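PDB 2HJ0: putative citrate lyase, alfa subunit from Streptococcus mutans, which is a putative citrate lyase alpha subunit of the CitF family, an alpha/beta protein probably related to Rossmann-like folds that assembles as two copies. Local coordinates for residues Lys301-Asn311 and Leu321-Asp332. Numbering follows the deposited sequence.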
ATOM      1  N   LYS A 301       0.036  23.652 -20.313  1.00 28.95           N
ATOM      2  CA  LYS A 301      -0.756  22.711 -19.548  1.00 27.90           C
ATOM      3  C   LYS A 301       0.045  22.214 -18.346  1.00 26.22           C
ATOM      4  O   LYS A 301       1.221  21.877 -18.466  1.00 25.42           O
ATOM      5  CB  LYS A 301      -1.151  21.535 -20.438  1.00 28.88           C
ATOM      6  CG  LYS A 301      -2.434  20.858 -20.038  1.00 30.06           C
ATOM      7  CD  LYS A 301      -2.619  19.518 -20.749  1.00 33.19           C
ATOM      8  CE  LYS A 301      -1.574  18.496 -20.300  1.00 34.17           C
ATOM      9  NZ  LYS A 301      -1.910  17.096 -20.707  1.00 34.99           N
ATOM     10  N   ALA A 302      -0.600  22.182 -17.187  1.00 25.29           N
ATOM     11  CA  ALA A 302       0.044  21.731 -15.959  1.00 24.38           C
ATOM     12  C   ALA A 302       0.010  20.204 -15.885  1.00 23.26           C
ATOM     13  O   ALA A 302      -0.956  19.586 -16.326  1.00 22.76           O
ATOM     14  CB  ALA A 302      -0.673  22.330 -14.759  1.00 22.99           C
ATOM     15  N   ASN A 303       1.059  19.601 -15.328  1.00 22.76           N
ATOM     16  CA  ASN A 303       1.123  18.145 -15.190  1.00 22.84           C
ATOM     17  C   ASN A 303       0.207  17.607 -14.083  1.00 21.35           C
ATOM     18  O   ASN A 303      -0.423  16.566 -14.254  1.00 22.34           O
ATOM     19  CB  ASN A 303       2.560  17.684 -14.924  1.00 24.97           C
ATOM     20  CG  ASN A 303       3.152  18.296 -13.662  1.00 26.49           C
ATOM     21  OD1 ASN A 303       4.259  17.943 -13.250  1.00 26.24           O
ATOM     22  ND2 ASN A 303       2.420  19.221 -13.043  1.00 27.52           N
ATOM     23  N   PHE A 304       0.143  18.291 -12.947  1.00 18.36           N
ATOM     24  CA  PHE A 304      -0.737  17.846 -11.871  1.00 16.87           C
ATOM     25  C   PHE A 304      -1.010  18.906 -10.814  1.00 15.28           C
ATOM     26  O   PHE A 304      -0.270  19.876 -10.677  1.00 13.57           O
ATOM     27  CB  PHE A 304      -0.187  16.583 -11.179  1.00 15.56           C
ATOM     28  CG  PHE A 304       1.022  16.838 -10.314  1.00 14.66           C
ATOM     29  CD1 PHE A 304       2.300  16.802 -10.855  1.00 13.75           C
ATOM     30  CD2 PHE A 304       0.881  17.159  -8.971  1.00 12.48           C
ATOM     31  CE1 PHE A 304       3.412  17.082 -10.073  1.00 11.44           C
ATOM     32  CE2 PHE A 304       1.994  17.444  -8.187  1.00 10.18           C
ATOM     33  CZ  PHE A 304       3.255  17.402  -8.740  1.00 10.18           C
ATOM     34  N   ALA A 305      -2.099  18.695 -10.085  1.00 14.61           N
ATOM     35  CA  ALA A 305      -2.513  19.560  -8.998  1.00 14.95           C
ATOM     36  C   ALA A 305      -2.512  18.673  -7.734  1.00 15.11           C
ATOM     37  O   ALA A 305      -2.744  17.456  -7.809  1.00 13.25           O
ATOM     38  CB  ALA A 305      -3.892  20.104  -9.273  1.00 15.31           C
ATOM     39  N   LEU A 306      -2.263  19.280  -6.577  1.00 15.23           N
ATOM     40  CA  LEU A 306      -2.197  18.528  -5.330  1.00 15.83           C
ATOM     41  C   LEU A 306      -3.057  19.073  -4.206  1.00 15.88           C
ATOM     42  O   LEU A 306      -3.855  19.986  -4.387  1.00 15.91           O
ATOM     43  CB  LEU A 306      -0.745  18.488  -4.860  1.00 15.54           C
ATOM     44  CG  LEU A 306      -0.386  17.680  -3.620  1.00 16.16           C
ATOM     45  CD1 LEU A 306      -0.728  16.219  -3.859  1.00 16.36           C
ATOM     46  CD2 LEU A 306       1.101  17.847  -3.310  1.00 18.38           C
ATOM     47  N   GLY A 307      -2.887  18.468  -3.037  1.00 17.33           N
ATOM     48  CA  GLY A 307      -3.571  18.907  -1.832  1.00 16.73           C
ATOM     49  C   GLY A 307      -4.981  18.445  -1.561  1.00 15.07           C
ATOM     50  O   GLY A 307      -5.343  17.280  -1.756  1.00 12.85           O
ATOM     51  N   GLY A 308      -5.734  19.391  -1.014  1.00 14.65           N
ATOM     52  CA  GLY A 308      -7.125  19.189  -0.714  1.00 13.12           C
ATOM     53  C   GLY A 308      -7.745  19.709  -1.985  1.00 12.34           C
ATOM     54  O   GLY A 308      -7.627  20.892  -2.318  1.00 11.11           O
ATOM     55  N   ILE A 309      -8.375  18.798  -2.709  1.00 11.19           N
ATOM     56  CA  ILE A 309      -8.994  19.104  -3.973  1.00 11.24           C
ATOM     57  C   ILE A 309     -10.343  19.761  -3.782  1.00 11.10           C
ATOM     58  O   ILE A 309     -11.011  19.512  -2.789  1.00 10.57           O
ATOM     59  CB  ILE A 309      -9.141  17.817  -4.770  1.00 10.80           C
ATOM     60  CG1 ILE A 309      -7.778  17.123  -4.838  1.00 11.33           C
ATOM     61  CG2 ILE A 309      -9.710  18.108  -6.148  1.00 11.28           C
ATOM     62  CD1 ILE A 309      -6.638  18.004  -5.349  1.00 10.65           C
ATOM     63  N   THR A 310     -10.712  20.638  -4.714  1.00 12.55           N
ATOM     64  CA  THR A 310     -12.014  21.319  -4.692  1.00 12.23           C
ATOM     65  C   THR A 310     -12.557  21.151  -6.100  1.00 11.39           C
ATOM     66  O   THR A 310     -11.819  20.744  -6.999  1.00  8.53           O
ATOM     67  CB  THR A 310     -11.904  22.817  -4.426  1.00 12.47           C
ATOM     68  OG1 THR A 310     -11.558  23.480  -5.640  1.00 15.70           O
ATOM     69  CG2 THR A 310     -10.846  23.102  -3.396  1.00 14.73           C
ATOM     70  N   ASN A 311     -13.834  21.465  -6.298  1.00 11.85           N
ATOM     71  CA  ASN A 311     -14.434  21.331  -7.620  1.00 12.24           C
ATOM     72  C   ASN A 311     -13.685  22.111  -8.688  1.00 12.24           C
ATOM     73  O   ASN A 311     -13.667  21.693  -9.839  1.00 10.65           O
ATOM     74  CB  ASN A 311     -15.899  21.764  -7.599  1.00 12.84           C
ATOM     75  CG  ASN A 311     -16.584  21.568  -8.942  1.00 15.71           C
ATOM     76  OD1 ASN A 311     -16.868  22.538  -9.647  1.00 17.11           O
ATOM     77  ND2 ASN A 311     -16.843  20.307  -9.310  1.00 15.92           N
ATOM     78  N   LEU A 321      -6.763  20.996 -18.712  1.00 20.71           N
ATOM     79  CA  LEU A 321      -5.719  21.955 -18.377  1.00 20.32           C
ATOM     80  C   LEU A 321      -4.685  21.408 -17.399  1.00 19.86           C
ATOM     81  O   LEU A 321      -3.576  21.935 -17.283  1.00 20.31           O
ATOM     82  CB  LEU A 321      -6.324  23.228 -17.814  1.00 22.00           C
ATOM     83  CG  LEU A 321      -6.499  24.352 -18.837  1.00 22.96           C
ATOM     84  CD1 LEU A 321      -7.549  23.965 -19.868  1.00 23.23           C
ATOM     85  CD2 LEU A 321      -6.919  25.615 -18.087  1.00 24.37           C
ATOM     86  N   VAL A 322      -5.058  20.364 -16.678  1.00 18.35           N
ATOM     87  CA  VAL A 322      -4.149  19.727 -15.746  1.00 16.92           C
ATOM     88  C   VAL A 322      -4.263  18.230 -16.024  1.00 16.15           C
ATOM     89  O   VAL A 322      -5.350  17.647 -15.980  1.00 15.34           O
ATOM     90  CB  VAL A 322      -4.502  20.076 -14.257  1.00 17.42           C
ATOM     91  CG1 VAL A 322      -5.915  19.638 -13.917  1.00 18.25           C
ATOM     92  CG2 VAL A 322      -3.509  19.423 -13.322  1.00 16.10           C
ATOM     93  N   ASP A 323      -3.128  17.620 -16.337  1.00 15.74           N
ATOM     94  CA  ASP A 323      -3.087  16.211 -16.673  1.00 16.64           C
ATOM     95  C   ASP A 323      -3.527  15.236 -15.587  1.00 15.73           C
ATOM     96  O   ASP A 323      -4.388  14.397 -15.824  1.00 17.01           O
ATOM     97  CB  ASP A 323      -1.692  15.825 -17.151  1.00 18.92           C
ATOM     98  CG  ASP A 323      -1.691  14.489 -17.834  1.00 22.95           C
ATOM     99  OD1 ASP A 323      -2.343  14.384 -18.897  1.00 27.74           O
ATOM    100  OD2 ASP A 323      -1.065  13.538 -17.316  1.00 24.95           O
ATOM    101  N   LYS A 324      -2.928  15.329 -14.408  1.00 13.64           N
ATOM    102  CA  LYS A 324      -3.286  14.437 -13.321  1.00 12.00           C
ATOM    103  C   LYS A 324      -3.575  15.244 -12.081  1.00 12.02           C
ATOM    104  O   LYS A 324      -3.336  16.443 -12.041  1.00 13.21           O
ATOM    105  CB  LYS A 324      -2.139  13.497 -13.006  1.00 11.38           C
ATOM    106  CG  LYS A 324      -1.711  12.612 -14.131  1.00 11.24           C
ATOM    107  CD  LYS A 324      -2.536  11.353 -14.173  1.00  8.49           C
ATOM    108  CE  LYS A 324      -1.971  10.384 -15.183  1.00  8.38           C
ATOM    109  NZ  LYS A 324      -0.540  10.087 -14.949  1.00 10.92           N
ATOM    110  N   ILE A 325      -4.080  14.578 -11.057  1.00 12.08           N
ATOM    111  CA  ILE A 325      -4.365  15.247  -9.797  1.00 12.90           C
ATOM    112  C   ILE A 325      -4.199  14.254  -8.637  1.00 12.92           C
ATOM    113  O   ILE A 325      -4.843  13.194  -8.600  1.00 12.29           O
ATOM    114  CB  ILE A 325      -5.777  15.886  -9.818  1.00 11.92           C
ATOM    115  CG1 ILE A 325      -6.274  16.138  -8.410  1.00 13.54           C
ATOM    116  CG2 ILE A 325      -6.758  14.988 -10.509  1.00 13.09           C
ATOM    117  CD1 ILE A 325      -7.684  16.654  -8.430  1.00 16.77           C
ATOM    118  N   LEU A 326      -3.294  14.592  -7.715  1.00 11.88           N
ATOM    119  CA  LEU A 326      -3.007  13.757  -6.542  1.00 11.32           C
ATOM    120  C   LEU A 326      -3.834  14.304  -5.386  1.00 10.00           C
ATOM    121  O   LEU A 326      -3.764  15.489  -5.069  1.00  9.18           O
ATOM    122  CB  LEU A 326      -1.512  13.789  -6.212  1.00 11.06           C
ATOM    123  CG  LEU A 326      -0.607  13.478  -7.406  1.00 11.77           C
ATOM    124  CD1 LEU A 326       0.840  13.511  -6.964  1.00 12.61           C
ATOM    125  CD2 LEU A 326      -0.960  12.131  -7.987  1.00 11.18           C
ATOM    126  N   ASP A 327      -4.610  13.426  -4.757  1.00 10.30           N
ATOM    127  CA  ASP A 327      -5.540  13.816  -3.695  1.00 10.88           C
ATOM    128  C   ASP A 327      -5.296  13.179  -2.327  1.00  9.63           C
ATOM    129  O   ASP A 327      -5.348  11.957  -2.185  1.00  8.79           O
ATOM    130  CB  ASP A 327      -6.962  13.459  -4.166  1.00 12.80           C
ATOM    131  CG  ASP A 327      -8.049  14.051  -3.297  1.00 13.81           C
ATOM    132  OD1 ASP A 327      -7.833  14.236  -2.085  1.00 15.72           O
ATOM    133  OD2 ASP A 327      -9.142  14.319  -3.844  1.00 15.24           O
ATOM    134  N   VAL A 328      -5.058  14.010  -1.316  1.00  8.59           N
ATOM    135  CA  VAL A 328      -4.847  13.487   0.026  1.00  6.71           C
ATOM    136  C   VAL A 328      -6.090  13.770   0.867  1.00  6.16           C
ATOM    137  O   VAL A 328      -6.312  13.166   1.917  1.00  5.65           O
ATOM    138  CB  VAL A 328      -3.626  14.121   0.700  1.00  5.90           C
ATOM    139  CG1 VAL A 328      -3.930  15.558   1.117  1.00  3.12           C
ATOM    140  CG2 VAL A 328      -3.224  13.280   1.890  1.00  6.39           C
ATOM    141  N   GLN A 329      -6.901  14.700   0.391  1.00  6.86           N
ATOM    142  CA  GLN A 329      -8.127  15.046   1.081  1.00  8.56           C
ATOM    143  C   GLN A 329      -9.052  15.878   0.194  1.00  9.80           C
ATOM    144  O   GLN A 329      -8.612  16.793  -0.500  1.00 11.01           O
ATOM    145  CB  GLN A 329      -7.812  15.808   2.360  1.00  7.03           C
ATOM    146  CG  GLN A 329      -8.978  16.590   2.852  1.00  6.60           C
ATOM    147  CD  GLN A 329      -8.711  17.235   4.175  1.00  7.87           C
ATOM    148  OE1 GLN A 329      -7.618  17.770   4.414  1.00  8.95           O
ATOM    149  NE2 GLN A 329      -9.709  17.201   5.054  1.00  7.15           N
ATOM    150  N   ASP A 330     -10.339  15.552   0.219  1.00 10.12           N
ATOM    151  CA  ASP A 330     -11.311  16.280  -0.577  1.00 10.20           C
ATOM    152  C   ASP A 330     -12.005  17.313   0.273  1.00 11.16           C
ATOM    153  O   ASP A 330     -12.239  17.086   1.455  1.00 11.62           O
ATOM    154  CB  ASP A 330     -12.340  15.322  -1.146  1.00 10.65           C
ATOM    155  CG  ASP A 330     -11.755  14.404  -2.161  1.00 11.34           C
ATOM    156  OD1 ASP A 330     -11.849  13.171  -1.972  1.00 13.71           O
ATOM    157  OD2 ASP A 330     -11.195  14.920  -3.153  1.00 12.44           O
ATOM    158  N   PHE A 331     -12.348  18.443  -0.334  1.00 13.21           N
ATOM    159  CA  PHE A 331     -13.013  19.517   0.386  1.00 15.12           C
ATOM    160  C   PHE A 331     -14.465  19.800  -0.045  1.00 17.24           C
ATOM    161  O   PHE A 331     -15.036  20.832   0.318  1.00 18.08           O
ATOM    162  CB  PHE A 331     -12.165  20.786   0.297  1.00 15.21           C
ATOM    163  CG  PHE A 331     -11.055  20.848   1.317  1.00 16.57           C
ATOM    164  CD1 PHE A 331     -11.182  21.629   2.459  1.00 17.18           C
ATOM    165  CD2 PHE A 331      -9.886  20.116   1.143  1.00 17.13           C
ATOM    166  CE1 PHE A 331     -10.158  21.677   3.408  1.00 17.74           C
ATOM    167  CE2 PHE A 331      -8.863  20.163   2.086  1.00 17.04           C
ATOM    168  CZ  PHE A 331      -8.998  20.942   3.218  1.00 17.13           C
ATOM    169  N   ASP A 332     -15.051  18.895  -0.825  1.00 17.78           N
ATOM    170  CA  ASP A 332     -16.443  19.019  -1.256  1.00 21.23           C
ATOM    171  C   ASP A 332     -16.886  17.748  -1.974  1.00 22.66           C
ATOM    172  O   ASP A 332     -16.069  17.038  -2.558  1.00 24.98           O
ATOM    173  CB  ASP A 332     -16.656  20.253  -2.144  1.00 22.22           C
ATOM    174  CG  ASP A 332     -15.815  20.232  -3.389  1.00 24.37           C
ATOM    175  OD1 ASP A 332     -15.786  21.262  -4.091  1.00 24.18           O
ATOM    176  OD2 ASP A 332     -15.182  19.194  -3.676  1.00 27.95           O
TER
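Ile309 meets Ile325 tip to tip, its CG2 lying 3.4 Å from Ile325 CD1. Ile309 CD1 touches the same branch of Ile325. CG1 of Ile325 stands anti to the backbone N (chi1 160°), which carries CD1 over to Ile309. Ile309 CG1 also lies beside Asp327 CG; this carboxylate has its main polar partner in His346, though its OD2 is doubtfully placed. Further along the same face, Val322 CG2 lies 3.5 Å from Phe304 CA and also touches the methyl of Ala305. On the other face Leu326 CD1 approaches Phe304 CD2 at an oblique slant, and Pro214 of the second subunit packs on both side chains. Strands 302-305 and 322-327 are parallel neighbours in a mixed sheet. The helix 311-318 links the two segments in a beta-alpha-beta unit. The parallel ladder is interrupted near Asn303 and Asp323, where Asp323 N and Lys324 N both donate to the other segment; a further bond runs from Leu326 N to Ala305 O at 2.9 Å. The register then shifts by one residue, and a short second ladder pairs 308-309 with 329-330. There Phe331 N bonds to Ile309 O, and the Phe331 ring turns its edge to Gly308 CA. Asp332, the N-cap of helix 333-341, also reaches across to the first turn of helix 311-318. Its OD1 accepts Asn311 N at 3.0 Å through the syn lone pair, while OD2 is bonded to Ser335. At the far end Lys301 bends at chi3 (67°), and NZ forms a salt bridge with Asp323 OD1 at 3.3 Å; the hydrogen bond within it is weak.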